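Glycerol trinitrate reductase (Agrobacterium tumefaciens, PDB 5EPD) probably acts as an FMN-dependent reductase of the old yellow enzyme family, linked to degradation of glycerol trinitrate. Local coordinates at residues A38-M43 and A331-F336. Residues are numbered along the deposited sequence; the frame is centred on the assembly and turned at random.
Sequences ANRIVM and ADLIAF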
ATOM      1  N   ALA A  38     -10.398  -1.657  16.571  1.00 36.56           N
ATOM      2  CA  ALA A  38     -11.820  -1.764  16.932  1.00 35.40           C
ATOM      3  C   ALA A  38     -12.490  -2.981  16.284  1.00 34.02           C
ATOM      4  O   ALA A  38     -13.440  -3.507  16.823  1.00 33.65           O
ATOM      5  CB  ALA A  38     -12.564  -0.482  16.572  1.00 34.58           C
ATOM      6  N   ASN A  39     -11.981  -3.429  15.141  1.00 31.59           N
ATOM      7  CA  ASN A  39     -12.529  -4.600  14.443  1.00 31.76           C
ATOM      8  C   ASN A  39     -11.474  -5.117  13.442  1.00 31.57           C
ATOM      9  O   ASN A  39     -10.357  -4.597  13.358  1.00 27.76           O
ATOM     10  CB  ASN A  39     -13.849  -4.248  13.735  1.00 30.88           C
ATOM     11  CG  ASN A  39     -13.687  -3.099  12.756  1.00 30.47           C
ATOM     12  OD1 ASN A  39     -12.847  -3.164  11.842  1.00 32.48           O
ATOM     13  ND2 ASN A  39     -14.446  -2.027  12.954  1.00 28.40           N
ATOM     14  N   ARG A  40     -11.849  -6.129  12.679  1.00 32.32           N
ATOM     15  CA  ARG A  40     -10.907  -6.840  11.848  1.00 35.36           C
ATOM     16  C   ARG A  40     -11.004  -6.413  10.389  1.00 33.38           C
ATOM     17  O   ARG A  40     -10.438  -7.069   9.486  1.00 30.03           O
ATOM     18  CB  ARG A  40     -11.144  -8.354  11.990  1.00 38.52           C
ATOM     19  CG  ARG A  40     -10.660  -8.912  13.315  1.00 42.10           C
ATOM     20  CD  ARG A  40     -10.931 -10.402  13.397  1.00 46.44           C
ATOM     21  NE  ARG A  40     -10.601 -10.896  14.728  1.00 53.57           N
ATOM     22  CZ  ARG A  40      -9.509 -11.599  15.056  1.00 60.04           C
ATOM     23  NH1 ARG A  40      -8.600 -11.958  14.143  1.00 59.53           N
ATOM     24  NH2 ARG A  40      -9.334 -11.971  16.327  1.00 62.38           N
ATOM     25  N   ILE A  41     -11.724  -5.322  10.149  1.00 32.77           N
ATOM     26  CA  ILE A  41     -11.885  -4.810   8.776  1.00 31.53           C
ATOM     27  C   ILE A  41     -10.827  -3.733   8.459  1.00 31.93           C
ATOM     28  O   ILE A  41     -10.692  -2.708   9.158  1.00 30.90           O
ATOM     29  CB  ILE A  41     -13.311  -4.283   8.530  1.00 30.92           C
ATOM     30  CG1 ILE A  41     -14.332  -5.396   8.768  1.00 29.41           C
ATOM     31  CG2 ILE A  41     -13.445  -3.744   7.112  1.00 30.19           C
ATOM     32  CD1 ILE A  41     -15.720  -4.850   9.015  1.00 30.61           C
ATOM     33  N   VAL A  42     -10.058  -3.988   7.400  1.00 31.31           N
ATOM     34  CA  VAL A  42      -9.026  -3.059   6.965  1.00 29.99           C
ATOM     35  C   VAL A  42      -9.430  -2.343   5.671  1.00 29.35           C
ATOM     36  O   VAL A  42      -9.965  -2.959   4.731  1.00 26.79           O
ATOM     37  CB  VAL A  42      -7.701  -3.811   6.794  1.00 30.41           C
ATOM     38  CG1 VAL A  42      -6.594  -2.875   6.341  1.00 30.53           C
ATOM     39  CG2 VAL A  42      -7.359  -4.505   8.110  1.00 30.25           C
ATOM     40  N   MET A  43      -9.210  -1.034   5.653  1.00 28.34           N
ATOM     41  CA  MET A  43      -9.335  -0.265   4.429  1.00 28.71           C
ATOM     42  C   MET A  43      -8.013  -0.345   3.684  1.00 26.17           C
ATOM     43  O   MET A  43      -6.987   0.160   4.138  1.00 24.50           O
ATOM     44  CB  MET A  43      -9.690   1.203   4.706  1.00 29.56           C
ATOM     45  CG  MET A  43      -9.768   2.046   3.435  1.00 29.01           C
ATOM     46  SD  MET A  43     -10.342   3.698   3.831  1.00 29.03           S
ATOM     47  CE  MET A  43      -9.953   4.546   2.305  1.00 28.84           C
ATOM     48  N   ALA A 331      -6.598 -16.065   7.801  1.00 41.38           N
ATOM     49  CA  ALA A 331      -6.170 -14.684   8.033  1.00 38.60           C
ATOM     50  C   ALA A 331      -6.680 -14.178   9.350  1.00 38.27           C
ATOM     51  O   ALA A 331      -7.604 -14.748   9.937  1.00 36.07           O
ATOM     52  CB  ALA A 331      -6.666 -13.768   6.929  1.00 39.13           C
ATOM     53  N   ASP A 332      -6.080 -13.074   9.785  1.00 37.22           N
ATOM     54  CA  ASP A 332      -6.460 -12.383  11.024  1.00 35.16           C
ATOM     55  C   ASP A 332      -7.267 -11.094  10.765  1.00 33.90           C
ATOM     56  O   ASP A 332      -8.086 -10.698  11.590  1.00 32.80           O
ATOM     57  CB  ASP A 332      -5.184 -12.039  11.772  1.00 35.32           C
ATOM     58  CG  ASP A 332      -4.276 -13.240  11.926  1.00 36.02           C
ATOM     59  OD1 ASP A 332      -4.776 -14.245  12.475  1.00 32.96           O
ATOM     60  OD2 ASP A 332      -3.099 -13.191  11.467  1.00 32.98           O
ATOM     61  N   LEU A 333      -6.999 -10.437   9.631  1.00 31.44           N
ATOM     62  CA  LEU A 333      -7.721  -9.246   9.196  1.00 30.33           C
ATOM     63  C   LEU A 333      -8.084  -9.403   7.712  1.00 33.78           C
ATOM     64  O   LEU A 333      -7.433 -10.157   6.967  1.00 33.98           O
ATOM     65  CB  LEU A 333      -6.847  -8.016   9.396  1.00 29.22           C
ATOM     66  CG  LEU A 333      -6.246  -7.851  10.794  1.00 29.40           C
ATOM     67  CD1 LEU A 333      -5.287  -6.675  10.825  1.00 29.98           C
ATOM     68  CD2 LEU A 333      -7.357  -7.646  11.816  1.00 31.04           C
ATOM     69  N   ILE A 334      -9.136  -8.721   7.276  1.00 35.56           N
ATOM     70  CA  ILE A 334      -9.465  -8.723   5.862  1.00 37.12           C
ATOM     71  C   ILE A 334      -9.598  -7.275   5.391  1.00 35.96           C
ATOM     72  O   ILE A 334     -10.229  -6.443   6.056  1.00 31.10           O
ATOM     73  CB  ILE A 334     -10.660  -9.639   5.518  1.00 42.40           C
ATOM     74  CG1 ILE A 334     -11.234  -9.304   4.140  1.00 45.75           C
ATOM     75  CG2 ILE A 334     -11.752  -9.530   6.557  1.00 48.71           C
ATOM     76  CD1 ILE A 334     -11.520 -10.526   3.287  1.00 50.80           C
ATOM     77  N   ALA A 335      -8.918  -6.987   4.267  1.00 33.90           N
ATOM     78  CA  ALA A 335      -8.835  -5.655   3.707  1.00 30.40           C
ATOM     79  C   ALA A 335      -9.757  -5.601   2.511  1.00 29.49           C
ATOM     80  O   ALA A 335      -9.691  -6.479   1.674  1.00 28.17           O
ATOM     81  CB  ALA A 335      -7.408  -5.339   3.304  1.00 29.77           C
ATOM     82  N   PHE A 336     -10.609  -4.567   2.470  1.00 29.65           N
ATOM     83  CA  PHE A 336     -11.578  -4.288   1.401  1.00 28.86           C
ATOM     84  C   PHE A 336     -11.130  -3.026   0.693  1.00 28.10           C
ATOM     85  O   PHE A 336     -10.693  -2.067   1.340  1.00 28.40           O
ATOM     86  CB  PHE A 336     -12.968  -4.010   1.996  1.00 30.18           C
ATOM     87  CG  PHE A 336     -13.582  -5.185   2.690  1.00 31.12           C
ATOM     88  CD1 PHE A 336     -13.210  -5.509   3.980  1.00 30.78           C
ATOM     89  CD2 PHE A 336     -14.526  -5.977   2.046  1.00 33.88           C
ATOM     90  CE1 PHE A 336     -13.759  -6.599   4.618  1.00 32.61           C
ATOM     91  CE2 PHE A 336     -15.079  -7.081   2.679  1.00 34.15           C
ATOM     92  CZ  PHE A 336     -14.690  -7.396   3.966  1.00 33.48           C
TER
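Strands 41-43 and 333-336 run parallel, their axes inclined at 37°, and join through three backbone hydrogen bonds: Ile334 N to Arg40 O, Val42 N to Ile334 O (2.8 Å) and Phe336 N to Val42 O. As the first and eighth strands of the TIM barrel, they close the cylinder. Just before the strands pair, the extended side chain of Arg40 runs past Asp332, and its NH1 donates to the Asp332 main-chain O (2.9 Å), in the carbonyl plane on a lone pair; this oxygen sits at the guanidinium edge, tilted 18° from its plane. The Asp332 carboxylate instead makes a salt bridge to Arg304 through OD1 and accepts from Tyr311 N through OD2. Leu333 crosses the Arg40 side chain at about a right angle, CD2 lying 3.8 Å from Arg40 CG. On one face of the sheet, Val42 sets CG2 against Leu333 CB (3.8 Å) and CB against Ala335 CB. On the other, Ile41 CG2 meets the Phe336 ring obliquely at CD1 (3.6 Å), and helix 346-352 packs on both residues. Asn39 OD1 accepts from Ile41 N (3.0 Å), an Asx turn leading into the strand. Arg40's bond is thus probably charge-assisted but no salt bridge, and closure rests mainly on main-chain bonds and apolar packing.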